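Local structure of uncharacterized conserved (Bdellovibrio bacteriovorus, 7O21) at residues K52-E57 with I66-A71; Y109-F114 with V154-I159; V247-P252 with T265-E270; V279-A284 with R295-P300. The protein probably acts as a peptidoglycan LD-carboxypeptidase of the YkuD family, editing the cell wall of this predatory bacterium and helping to generate its curved shape. All coordinates share one frame; numbering follows the deposited sequence. Where two conformers were deposited one is given.

From the N terminus, the chain first closes contact 1, a hairpin pairing of 52-57 with 66-71 in the sheet of the L,D-transpeptidase catalytic domain. Contact 2 then closes a wider loop of 39 residues, carrying H136 and C151, the predicted active-site residues, by setting 109-114 against the start of helix 156-163. The two touch where A71 and L53 pack on V154 and Y69 on V158. Contacts 3 and 4 are successive hairpin pairings in the NTF2-like domain, and they meet through T265 and Q267 with K280, the centres about 11 Å apart. All four follow in series, none nested or crossed; contacts 2 and 4 lie about 31 Å apart between centres.

Contact 1 (K52-E57 with I66-A71); sequences KLSVFE and ITEYPA
I66 opens the pairing by giving its N-H to V55 O (2.9 Å), and its side chain crosses that of V55, CD1 reaching V55 CG1 at 3.6 Å. With chi1 at 60°, CG1 sits between the backbone N and the carbonyl carbon, which lays CG1 and CD1 across V55, while CG2 lies by E57. T67 lies alongside V55, its methyl CG2 3.5 Å from V55 CG2; both are beta-branched, which suits their extended backbone. T67 O accepts V55 N from above its carbonyl plane, 38° out of it. E68 turns to the opposite face with S54: OE1 comes within 3.1 Å of S54 OG and is also salt-bridged to K65, while OE2 lies along the methylenes of K52, 3.7 Å from CD. Y69 and L53 form a hydrogen-bonded pair, L53 N to Y69 O and Y69 N to L53 O both measuring 2.8 Å. P70 pairs with K52 in the backbone register, their side chains diverging, and has no N-H to offer, which suits a non-hydrogen-bonded position. Beyond it, the small A71 sets CB 3.8 Å from L53 CB. The antiparallel hairpin thus has two chemistries: L53, V55, T67 and Y69 share the face covered by helix 156-163, whereas on the S54 and E68 face the carboxylate of E68, with K65 bonded and K52 nearby, probably stays ionised.

Contact 2 (Y109-F114 with V154-I159); sequences YGALAF and VRNDVI. With SCN (thiocyanate ion), chain E.
N156 turns its amide toward G110 and A111 with chi1 at -74°, CG lying anti to the carbonyl carbon, while I159, one helical turn later, has CG1 anti to its backbone N (chi1 -162°) and sends CD1 toward F114. N156 OD1 accepts A111 N at 3.0 Å, the donor tilted 26° from the carbonyl plane; ND2 is held by D140, which fixes the amide's orientation. G110 CA lies 3.4 Å from the same oxygen; with no side chain, glycine lets the turn come this close, and it readily adopts the positive phi of this type II' turn. Past the turn, L112 CB rests 3.9 Å from I159 CG1, and I159 CD1 meets the edge of the F114 ring at CD1 (4.0 Å). Y109 points elsewhere: its hydroxyl lies 2.8 Å from the N of a thiocyanate, probably from the crystallisation liquor, and bonds to G225 of the second subunit, while its ring meets H136 edge-to-face. I159 lies about 6 Å from H136, side chain to side chain, beside the predicted active site. One amide-to-backbone bond thus fixes the turn, and a buried apolar patch of I159, L112 and F114 completes its join to helix 156-163.

Contact 3 (V247-P252 with T265-E270); sequences VHLSQP and TLQRYE
V247, H248 and L249 pair antiparallel with Y269, R268 and Q267, the short strand axes approaching to 4.7 Å at 164°, with H248 and R268 exchanging both backbone bonds (H248 N to R268 O 2.9 Å). On the face of V247, L249, Q267 and Y269, the V247 and Y269 side chains cross obliquely, V247 CG2 touching Y269 CD2 at 4.1 Å. L249 lies alongside Q267, its CD2 4.0 Å from Q267 CG, the methylenes of the glutamine serving as an apolar surface while OE1 bonds to K280. The opposite face belongs to H248 and R268. Extended from CG to NE, R268 reaches along its own strand to E270, where NH1 meets OE1 at 2.8 Å within the guanidinium plane, and NE is held by Y277. Past L249 the first segment leaves regular strand geometry, and two hydroxyls add to the remaining backbone bond, S250 N to L266 O. S250 OG, placed between its backbone N and carbonyl carbon (chi1 74°), accepts L266 N at 3.0 Å and is bonded to T36; T265 OG1 donates to S250 O at 2.8 Å. These small hydroxyl residues suit a place where side-chain oxygens bond to the neighbouring backbone. Around this hairpin, W201 and W205 of helix 184-206 cover L249, V247 and Q267, strand 275-287 continues the sheet beyond T265-E270, and Q267 packs on K103 of the second subunit.

Contact 4 (V279-A284 with R295-P300); sequences VKTIYA and REEWAP
This is a regular antiparallel hairpin pairing at one margin of the NTF2-like sheet, strand 290-300 being its outermost strand within the chain. Three hydrogen-bonded pairs, V279 with A299, T281 with E297 and Y283 with R295, alternate with K280-W298 and I282-E296; V279 N to A299 O is short at 2.7 Å. The buried K280 folds back through successive bends (chi2 46°, chi3 63°), which carry NZ to E296 OE2 at 2.8 Å, on the anti lone pair of that oxygen. Q267 also binds NZ and Y217 binds the other oxygen, E296 OE1, so a lysine-glutamate pair suits this place: each buried charge has its counterpart, which probably keeps both groups ionised. The methylenes of K280 pass across the neighbouring strand, CE lying 4.0 Å from W298 CB. On the other face, Y283 sets CD1 against R295 CB at 3.8 Å and, in one of the two conformers of E297, approaches its carboxylate, OE1 lying near the plane of the ring at its edge. Ring and carboxylate then stand 86° apart, and Y283 OH is 3.1 Å from E297 OE1. F122 meets the Y283 ring edge-to-face, joining this face to helix 121-126, while W298 forms a cation-pi contact with K103 of the second subunit. Long antiparallel strands curved around a helix, here 184-206 with W201 and W205 against K280, I282 and E296, are the hallmark of the NTF2-like fold.

Contact 1 (K52-E57 with I66-A71)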
# COMPACT_ATOMS: atom_id res chain seq x y z
N LYS A 52 -22.48 -9.04 -15.08
CA LYS A 52 -21.71 -8.73 -16.28
C LYS A 52 -20.48 -7.93 -15.92
O LYS A 52 -20.52 -7.06 -15.05
CB LYS A 52 -22.53 -7.92 -17.30
CG LYS A 52 -23.78 -8.62 -17.80
CD LYS A 52 -23.45 -9.73 -18.78
CE LYS A 52 -24.69 -10.16 -19.55
NZ LYS A 52 -24.88 -11.63 -19.48
N LEU A 53 -19.39 -8.20 -16.63
CA LEU A 53 -18.17 -7.42 -16.55
C LEU A 53 -17.87 -6.87 -17.94
O LEU A 53 -17.82 -7.63 -18.91
CB LEU A 53 -17.02 -8.30 -16.07
CG LEU A 53 -15.64 -7.67 -15.92
CD1 LEU A 53 -14.83 -8.51 -14.92
CD2 LEU A 53 -14.91 -7.59 -17.26
N SER A 54 -17.68 -5.56 -18.04
CA SER A 54 -17.43 -4.89 -19.30
C SER A 54 -16.07 -4.21 -19.28
O SER A 54 -15.56 -3.84 -18.22
CB SER A 54 -18.48 -3.82 -19.60
OG SER A 54 -19.80 -4.32 -19.46
N VAL A 55 -15.48 -4.07 -20.45
CA VAL A 55 -14.25 -3.31 -20.63
C VAL A 55 -14.57 -2.06 -21.43
O VAL A 55 -15.17 -2.14 -22.50
CB VAL A 55 -13.15 -4.13 -21.33
CG1 VAL A 55 -11.87 -3.33 -21.40
CG2 VAL A 55 -12.92 -5.44 -20.59
N PHE A 56 -14.21 -0.90 -20.89
CA PHE A 56 -14.35 0.36 -21.60
C PHE A 56 -12.97 0.90 -21.94
O PHE A 56 -11.99 0.68 -21.21
CB PHE A 56 -15.11 1.39 -20.75
CG PHE A 56 -16.58 1.12 -20.68
CD1 PHE A 56 -17.08 0.18 -19.79
CD2 PHE A 56 -17.45 1.78 -21.53
CE1 PHE A 56 -18.44 -0.08 -19.73
CE2 PHE A 56 -18.82 1.51 -21.48
CZ PHE A 56 -19.31 0.59 -20.58
N GLU A 57 -12.89 1.60 -23.07
CA GLU A 57 -11.65 2.22 -23.53
C GLU A 57 -11.88 3.71 -23.75
O GLU A 57 -12.96 4.14 -24.16
CB GLU A 57 -11.10 1.56 -24.82
CG GLU A 57 -9.71 2.06 -25.20
CD GLU A 57 -9.13 1.42 -26.45
OE1 GLU A 57 -9.85 0.67 -27.13
OE2 GLU A 57 -7.93 1.67 -26.73
N ILE A 66 -15.84 -2.00 -25.28
CA ILE A 66 -15.18 -2.84 -26.27
C ILE A 66 -15.52 -4.31 -26.13
O ILE A 66 -15.51 -5.03 -27.13
CB ILE A 66 -13.66 -2.63 -26.34
CG1 ILE A 66 -13.03 -2.96 -25.00
CG2 ILE A 66 -13.33 -1.20 -26.77
CD1 ILE A 66 -11.52 -2.84 -24.99
N THR A 67 -15.83 -4.79 -24.92
CA THR A 67 -16.22 -6.18 -24.74
C THR A 67 -16.99 -6.33 -23.43
O THR A 67 -17.06 -5.41 -22.62
CB THR A 67 -15.00 -7.10 -24.79
OG1 THR A 67 -15.43 -8.46 -24.98
CG2 THR A 67 -14.19 -6.99 -23.51
N GLU A 68 -17.58 -7.51 -23.25
CA GLU A 68 -18.44 -7.79 -22.10
C GLU A 68 -18.52 -9.30 -21.91
O GLU A 68 -18.62 -10.05 -22.90
CB GLU A 68 -19.84 -7.22 -22.35
CG GLU A 68 -20.79 -7.37 -21.18
CD GLU A 68 -22.02 -6.50 -21.34
OE1 GLU A 68 -21.87 -5.27 -21.49
OE2 GLU A 68 -23.13 -7.05 -21.34
N TYR A 69 -18.50 -9.74 -20.66
CA TYR A 69 -18.52 -11.16 -20.34
C TYR A 69 -19.38 -11.38 -19.10
O TYR A 69 -19.59 -10.46 -18.32
CB TYR A 69 -17.11 -11.65 -20.02
CG TYR A 69 -16.10 -11.36 -21.11
CD1 TYR A 69 -16.13 -12.07 -22.30
CD2 TYR A 69 -15.11 -10.40 -20.95
CE1 TYR A 69 -15.22 -11.82 -23.30
CE2 TYR A 69 -14.19 -10.15 -21.95
CZ TYR A 69 -14.25 -10.87 -23.13
OH TYR A 69 -13.36 -10.64 -24.14
N PRO A 70 -19.87 -12.60 -18.91
CA PRO A 70 -20.52 -12.92 -17.63
C PRO A 70 -19.54 -12.82 -16.47
O PRO A 70 -18.34 -13.08 -16.61
CB PRO A 70 -21.00 -14.36 -17.83
CG PRO A 70 -20.95 -14.60 -19.33
CD PRO A 70 -19.84 -13.75 -19.83
N ALA A 71 -20.07 -12.45 -15.31
CA ALA A 71 -19.30 -12.39 -14.08
C ALA A 71 -20.26 -12.49 -12.91
O ALA A 71 -21.46 -12.23 -13.06
CB ALA A 71 -18.54 -11.07 -14.00

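Contact 2 (Y109-F114 with V154-I159)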
# COMPACT_ATOMS: atom_id res chain seq x y z
N TYR A 109 -9.07 -20.26 -7.47
CA TYR A 109 -8.86 -19.04 -8.23
C TYR A 109 -8.76 -19.27 -9.73
O TYR A 109 -8.58 -18.31 -10.48
CB TYR A 109 -7.60 -18.30 -7.71
CG TYR A 109 -7.75 -17.97 -6.26
CD1 TYR A 109 -8.74 -17.10 -5.82
CD2 TYR A 109 -6.91 -18.55 -5.30
CE1 TYR A 109 -8.90 -16.82 -4.49
CE2 TYR A 109 -7.06 -18.26 -3.97
CZ TYR A 109 -8.05 -17.39 -3.57
OH TYR A 109 -8.24 -17.09 -2.25
N GLY A 110 -8.87 -20.51 -10.18
CA GLY A 110 -8.63 -20.77 -11.58
C GLY A 110 -7.26 -20.30 -12.02
O GLY A 110 -6.29 -20.28 -11.25
N ALA A 111 -7.17 -19.88 -13.28
CA ALA A 111 -5.87 -19.70 -13.91
C ALA A 111 -5.17 -18.41 -13.49
O ALA A 111 -3.94 -18.34 -13.61
CB ALA A 111 -6.01 -19.72 -15.43
N LEU A 112 -5.89 -17.41 -13.00
CA LEU A 112 -5.27 -16.12 -12.74
C LEU A 112 -6.10 -15.38 -11.71
O LEU A 112 -7.31 -15.54 -11.65
CB LEU A 112 -5.23 -15.25 -14.01
CG LEU A 112 -4.17 -15.42 -15.09
CD1 LEU A 112 -4.38 -14.35 -16.16
CD2 LEU A 112 -2.77 -15.31 -14.51
N ALA A 113 -5.43 -14.53 -10.94
CA ALA A 113 -6.11 -13.59 -10.06
C ALA A 113 -5.42 -12.25 -10.16
O ALA A 113 -4.21 -12.17 -10.35
CB ALA A 113 -6.09 -14.03 -8.59
N PHE A 114 -6.21 -11.19 -10.02
CA PHE A 114 -5.68 -9.84 -9.93
C PHE A 114 -6.14 -9.25 -8.61
O PHE A 114 -7.34 -9.28 -8.30
CB PHE A 114 -6.18 -8.98 -11.09
CG PHE A 114 -5.64 -9.41 -12.41
CD1 PHE A 114 -6.32 -10.35 -13.17
CD2 PHE A 114 -4.45 -8.88 -12.90
CE1 PHE A 114 -5.83 -10.76 -14.40
CE2 PHE A 114 -3.94 -9.30 -14.13
CZ PHE A 114 -4.64 -10.24 -14.87
N VAL A 154 -14.91 -14.76 -12.71
CA VAL A 154 -15.19 -14.99 -14.12
C VAL A 154 -14.66 -16.37 -14.50
O VAL A 154 -13.92 -17.02 -13.75
CB VAL A 154 -14.56 -13.91 -15.02
CG1 VAL A 154 -15.15 -12.53 -14.69
CG2 VAL A 154 -13.05 -13.88 -14.85
N ARG A 155 -14.98 -16.78 -15.69
CA ARG A 155 -14.49 -18.08 -16.21
C ARG A 155 -13.00 -17.97 -16.60
O ARG A 155 -12.50 -16.91 -16.80
CB ARG A 155 -15.39 -18.53 -17.37
CG ARG A 155 -16.80 -18.89 -16.96
CD ARG A 155 -16.81 -20.14 -16.10
NE ARG A 155 -18.04 -20.35 -15.39
CZ ARG A 155 -18.12 -21.14 -14.35
NH1 ARG A 155 -19.24 -21.29 -13.70
NH2 ARG A 155 -17.04 -21.74 -13.91
N ASN A 156 -12.36 -19.12 -16.71
CA ASN A 156 -10.91 -19.18 -17.03
C ASN A 156 -10.61 -18.54 -18.39
O ASN A 156 -9.64 -17.89 -18.51
CB ASN A 156 -10.43 -20.63 -17.04
CG ASN A 156 -10.31 -21.18 -15.64
OD1 ASN A 156 -9.68 -20.56 -14.82
ND2 ASN A 156 -10.92 -22.31 -15.40
N ASP A 157 -11.46 -18.77 -19.38
CA ASP A 157 -11.25 -18.18 -20.72
C ASP A 157 -11.36 -16.66 -20.61
O ASP A 157 -10.60 -16.00 -21.23
CB ASP A 157 -12.18 -18.81 -21.77
CG ASP A 157 -13.66 -18.52 -21.62
OD1 ASP A 157 -14.11 -18.40 -20.53
OD2 ASP A 157 -14.33 -18.48 -22.63
N VAL A 158 -12.27 -16.19 -19.78
CA VAL A 158 -12.47 -14.76 -19.64
C VAL A 158 -11.29 -14.10 -18.95
O VAL A 158 -10.83 -13.04 -19.38
CB VAL A 158 -13.79 -14.50 -18.91
CG1 VAL A 158 -13.92 -13.02 -18.56
CG2 VAL A 158 -14.97 -14.94 -19.76
N ILE A 159 -10.79 -14.71 -17.87
CA ILE A 159 -9.72 -14.03 -17.13
C ILE A 159 -8.48 -13.90 -17.99
O ILE A 159 -7.74 -12.91 -17.89
CB ILE A 159 -9.43 -14.68 -15.75
CG1 ILE A 159 -8.67 -13.70 -14.85
CG2 ILE A 159 -8.62 -15.97 -15.92
CD1 ILE A 159 -9.51 -12.58 -14.26
S SCN E . -8.84 -12.29 -0.74
C SCN E . -9.39 -13.75 -1.34
N SCN E . -9.77 -14.74 -1.76

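Contact 3 (V247-P252 with T265-E270)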
# COMPACT_ATOMS: atom_id res chain seq x y z
N VAL A 247 -1.23 25.87 -12.49
CA VAL A 247 -1.65 24.49 -12.23
C VAL A 247 -2.30 23.96 -13.50
O VAL A 247 -3.31 24.51 -13.96
CB VAL A 247 -2.63 24.38 -11.05
CG1 VAL A 247 -2.98 22.91 -10.79
CG2 VAL A 247 -2.06 25.05 -9.81
N HIS A 248 -1.72 22.91 -14.08
CA HIS A 248 -2.26 22.30 -15.28
C HIS A 248 -2.55 20.83 -15.01
O HIS A 248 -1.76 20.14 -14.36
CB HIS A 248 -1.27 22.45 -16.44
CG HIS A 248 -1.10 23.87 -16.89
ND1 HIS A 248 0.14 24.43 -17.13
CD2 HIS A 248 -2.01 24.84 -17.12
CE1 HIS A 248 -0.02 25.69 -17.50
NE2 HIS A 248 -1.31 25.96 -17.51
N LEU A 249 -3.71 20.37 -15.48
CA LEU A 249 -4.17 19.01 -15.25
C LEU A 249 -4.40 18.33 -16.59
O LEU A 249 -5.08 18.90 -17.46
CB LEU A 249 -5.49 19.02 -14.50
CG LEU A 249 -5.58 19.89 -13.24
CD1 LEU A 249 -6.98 19.82 -12.64
CD2 LEU A 249 -4.54 19.43 -12.26
N SER A 250 -3.86 17.13 -16.76
CA SER A 250 -4.23 16.34 -17.92
C SER A 250 -5.70 15.93 -17.83
O SER A 250 -6.31 15.95 -16.76
CB SER A 250 -3.35 15.10 -18.03
OG SER A 250 -3.70 14.13 -17.06
N GLN A 251 -6.26 15.60 -18.97
CA GLN A 251 -7.64 15.13 -18.96
C GLN A 251 -7.78 14.01 -17.93
O GLN A 251 -7.06 13.01 -18.02
CB GLN A 251 -8.03 14.61 -20.34
CG GLN A 251 -9.38 13.95 -20.34
CD GLN A 251 -9.69 13.37 -21.70
OE1 GLN A 251 -9.74 14.10 -22.69
NE2 GLN A 251 -9.90 12.07 -21.75
N PRO A 252 -8.65 14.16 -16.93
CA PRO A 252 -8.67 13.23 -15.81
C PRO A 252 -9.59 12.03 -16.01
O PRO A 252 -10.52 12.03 -16.82
CB PRO A 252 -9.22 14.10 -14.67
CG PRO A 252 -10.15 15.02 -15.37
CD PRO A 252 -9.45 15.37 -16.66
N THR A 265 -5.53 12.62 -12.18
CA THR A 265 -4.96 13.39 -13.28
C THR A 265 -3.44 13.45 -13.11
O THR A 265 -2.91 13.20 -12.03
CB THR A 265 -5.57 14.80 -13.30
OG1 THR A 265 -4.99 15.58 -14.36
CG2 THR A 265 -5.30 15.52 -11.99
N LEU A 266 -2.75 13.72 -14.22
CA LEU A 266 -1.34 14.13 -14.17
C LEU A 266 -1.29 15.65 -14.02
O LEU A 266 -1.83 16.38 -14.86
CB LEU A 266 -0.60 13.67 -15.42
CG LEU A 266 0.92 13.89 -15.41
CD1 LEU A 266 1.57 13.07 -14.32
CD2 LEU A 266 1.51 13.50 -16.75
N GLN A 267 -0.69 16.12 -12.94
CA GLN A 267 -0.71 17.53 -12.56
C GLN A 267 0.67 18.15 -12.72
O GLN A 267 1.66 17.59 -12.25
CB GLN A 267 -1.13 17.63 -11.10
CG GLN A 267 -1.01 19.03 -10.48
CD GLN A 267 -1.21 18.99 -8.98
OE1 GLN A 267 -2.33 18.85 -8.50
NE2 GLN A 267 -0.12 19.06 -8.23
N ARG A 268 0.72 19.30 -13.38
CA ARG A 268 1.92 20.11 -13.45
C ARG A 268 1.70 21.34 -12.57
O ARG A 268 0.73 22.07 -12.77
CB ARG A 268 2.20 20.54 -14.88
CG ARG A 268 3.51 21.30 -15.05
CD ARG A 268 3.64 21.83 -16.47
NE ARG A 268 4.96 22.40 -16.72
CZ ARG A 268 5.27 23.67 -16.48
NH1 ARG A 268 4.36 24.50 -15.99
NH2 ARG A 268 6.50 24.12 -16.74
N TYR A 269 2.58 21.53 -11.59
CA TYR A 269 2.54 22.67 -10.68
C TYR A 269 3.79 23.52 -10.90
O TYR A 269 4.90 22.99 -10.88
CB TYR A 269 2.55 22.18 -9.23
CG TYR A 269 2.43 23.30 -8.21
CD1 TYR A 269 3.56 23.94 -7.71
CD2 TYR A 269 1.19 23.71 -7.76
CE1 TYR A 269 3.44 24.96 -6.79
CE2 TYR A 269 1.06 24.71 -6.84
CZ TYR A 269 2.18 25.34 -6.37
OH TYR A 269 2.03 26.34 -5.44
N GLU A 270 3.60 24.82 -11.08
CA GLU A 270 4.72 25.72 -11.31
C GLU A 270 4.59 26.98 -10.46
O GLU A 270 3.56 27.65 -10.49
CB GLU A 270 4.83 26.14 -12.78
CG GLU A 270 5.96 27.14 -13.02
CD GLU A 270 6.33 27.30 -14.49
OE1 GLU A 270 5.51 26.96 -15.36
OE2 GLU A 270 7.45 27.78 -14.77

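Contact 4 (V279-A284 with R295-P300)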
# COMPACT_ATOMS: atom_id res chain seq x y z
N VAL A 279 1.19 12.60 -9.90
CA VAL A 279 -0.13 12.00 -10.04
C VAL A 279 -0.99 12.55 -8.91
O VAL A 279 -0.67 12.38 -7.73
CB VAL A 279 -0.04 10.47 -9.96
CG1 VAL A 279 -1.42 9.86 -10.04
CG2 VAL A 279 0.85 9.95 -11.10
N LYS A 280 -2.09 13.21 -9.27
CA LYS A 280 -2.99 13.85 -8.31
C LYS A 280 -4.29 13.06 -8.29
O LYS A 280 -4.95 12.89 -9.32
CB LYS A 280 -3.24 15.29 -8.75
CG LYS A 280 -4.31 16.07 -7.96
CD LYS A 280 -4.23 15.94 -6.43
CE LYS A 280 -2.92 16.53 -5.85
NZ LYS A 280 -2.93 18.03 -5.85
N THR A 281 -4.63 12.52 -7.12
CA THR A 281 -5.90 11.83 -6.94
C THR A 281 -6.72 12.57 -5.88
O THR A 281 -6.22 12.82 -4.78
CB THR A 281 -5.69 10.40 -6.48
OG1 THR A 281 -4.73 9.77 -7.33
CG2 THR A 281 -6.99 9.64 -6.56
N ILE A 282 -7.95 12.92 -6.24
CA ILE A 282 -8.88 13.65 -5.38
C ILE A 282 -10.03 12.72 -5.03
O ILE A 282 -10.62 12.09 -5.91
CB ILE A 282 -9.40 14.89 -6.13
CG1 ILE A 282 -8.23 15.76 -6.60
CG2 ILE A 282 -10.39 15.67 -5.26
CD1 ILE A 282 -8.62 16.78 -7.65
N TYR A 283 -10.33 12.62 -3.74
CA TYR A 283 -11.45 11.84 -3.24
C TYR A 283 -12.44 12.83 -2.64
O TYR A 283 -12.07 13.63 -1.78
CB TYR A 283 -10.99 10.90 -2.11
CG TYR A 283 -9.94 9.88 -2.50
CD1 TYR A 283 -8.61 10.25 -2.67
CD2 TYR A 283 -10.29 8.55 -2.68
CE1 TYR A 283 -7.65 9.31 -3.02
CE2 TYR A 283 -9.33 7.61 -3.03
CZ TYR A 283 -8.03 8.00 -3.20
OH TYR A 283 -7.07 7.05 -3.53
N ALA A 284 -13.69 12.79 -3.10
CA ALA A 284 -14.69 13.74 -2.64
C ALA A 284 -16.00 13.00 -2.35
O ALA A 284 -16.24 11.90 -2.84
CB ALA A 284 -14.92 14.89 -3.64
N ARG A 295 -10.03 13.82 0.78
CA ARG A 295 -8.64 13.37 0.74
C ARG A 295 -8.05 13.83 -0.59
O ARG A 295 -8.74 13.90 -1.59
CB ARG A 295 -8.52 11.84 0.81
CG ARG A 295 -9.29 11.12 1.93
CD ARG A 295 -8.56 11.22 3.27
NE ARG A 295 -9.21 10.46 4.33
CZ ARG A 295 -10.10 10.96 5.19
NH1 ARG A 295 -10.63 10.17 6.12
NH2 ARG A 295 -10.48 12.23 5.12
N GLU A 296 -6.76 14.17 -0.58
CA GLU A 296 -6.08 14.59 -1.80
C GLU A 296 -4.66 14.05 -1.73
O GLU A 296 -3.92 14.34 -0.78
CB GLU A 296 -6.07 16.12 -1.90
CG GLU A 296 -5.43 16.67 -3.17
CD GLU A 296 -5.68 18.14 -3.38
OE1 GLU A 296 -6.63 18.67 -2.76
OE2 GLU A 296 -4.96 18.80 -4.16
N GLU A 297 -4.27 13.26 -2.74
CA GLU A 297 -2.98 12.59 -2.78
C GLU A 297 -2.15 13.10 -3.95
O GLU A 297 -2.69 13.50 -4.99
CB GLU A 297 -3.14 11.08 -2.92
CG GLU A 297 -3.86 10.40 -1.76
CD GLU A 297 -4.03 8.89 -1.96
OE1 GLU A 297 -4.36 8.45 -3.09
OE2 GLU A 297 -3.82 8.15 -0.98
N TRP A 298 -0.83 13.07 -3.78
CA TRP A 298 0.10 13.44 -4.84
C TRP A 298 1.28 12.49 -4.77
O TRP A 298 1.82 12.24 -3.69
CB TRP A 298 0.56 14.90 -4.68
CG TRP A 298 1.48 15.42 -5.79
CD1 TRP A 298 1.10 16.11 -6.91
CD2 TRP A 298 2.91 15.33 -5.83
NE1 TRP A 298 2.21 16.43 -7.66
CE2 TRP A 298 3.33 15.96 -7.03
CE3 TRP A 298 3.88 14.77 -4.99
CZ2 TRP A 298 4.68 16.05 -7.39
CZ3 TRP A 298 5.21 14.86 -5.36
CH2 TRP A 298 5.60 15.49 -6.55
N ALA A 299 1.65 11.93 -5.92
CA ALA A 299 2.85 11.10 -6.02
C ALA A 299 3.70 11.62 -7.17
O ALA A 299 3.17 11.96 -8.23
CB ALA A 299 2.46 9.64 -6.27
N PRO A 300 5.02 11.71 -6.99
CA PRO A 300 5.85 12.30 -8.05
C PRO A 300 5.83 11.44 -9.31
O PRO A 300 5.68 10.22 -9.26
CB PRO A 300 7.25 12.33 -7.43
CG PRO A 300 7.23 11.26 -6.40
CD PRO A 300 5.82 11.19 -5.87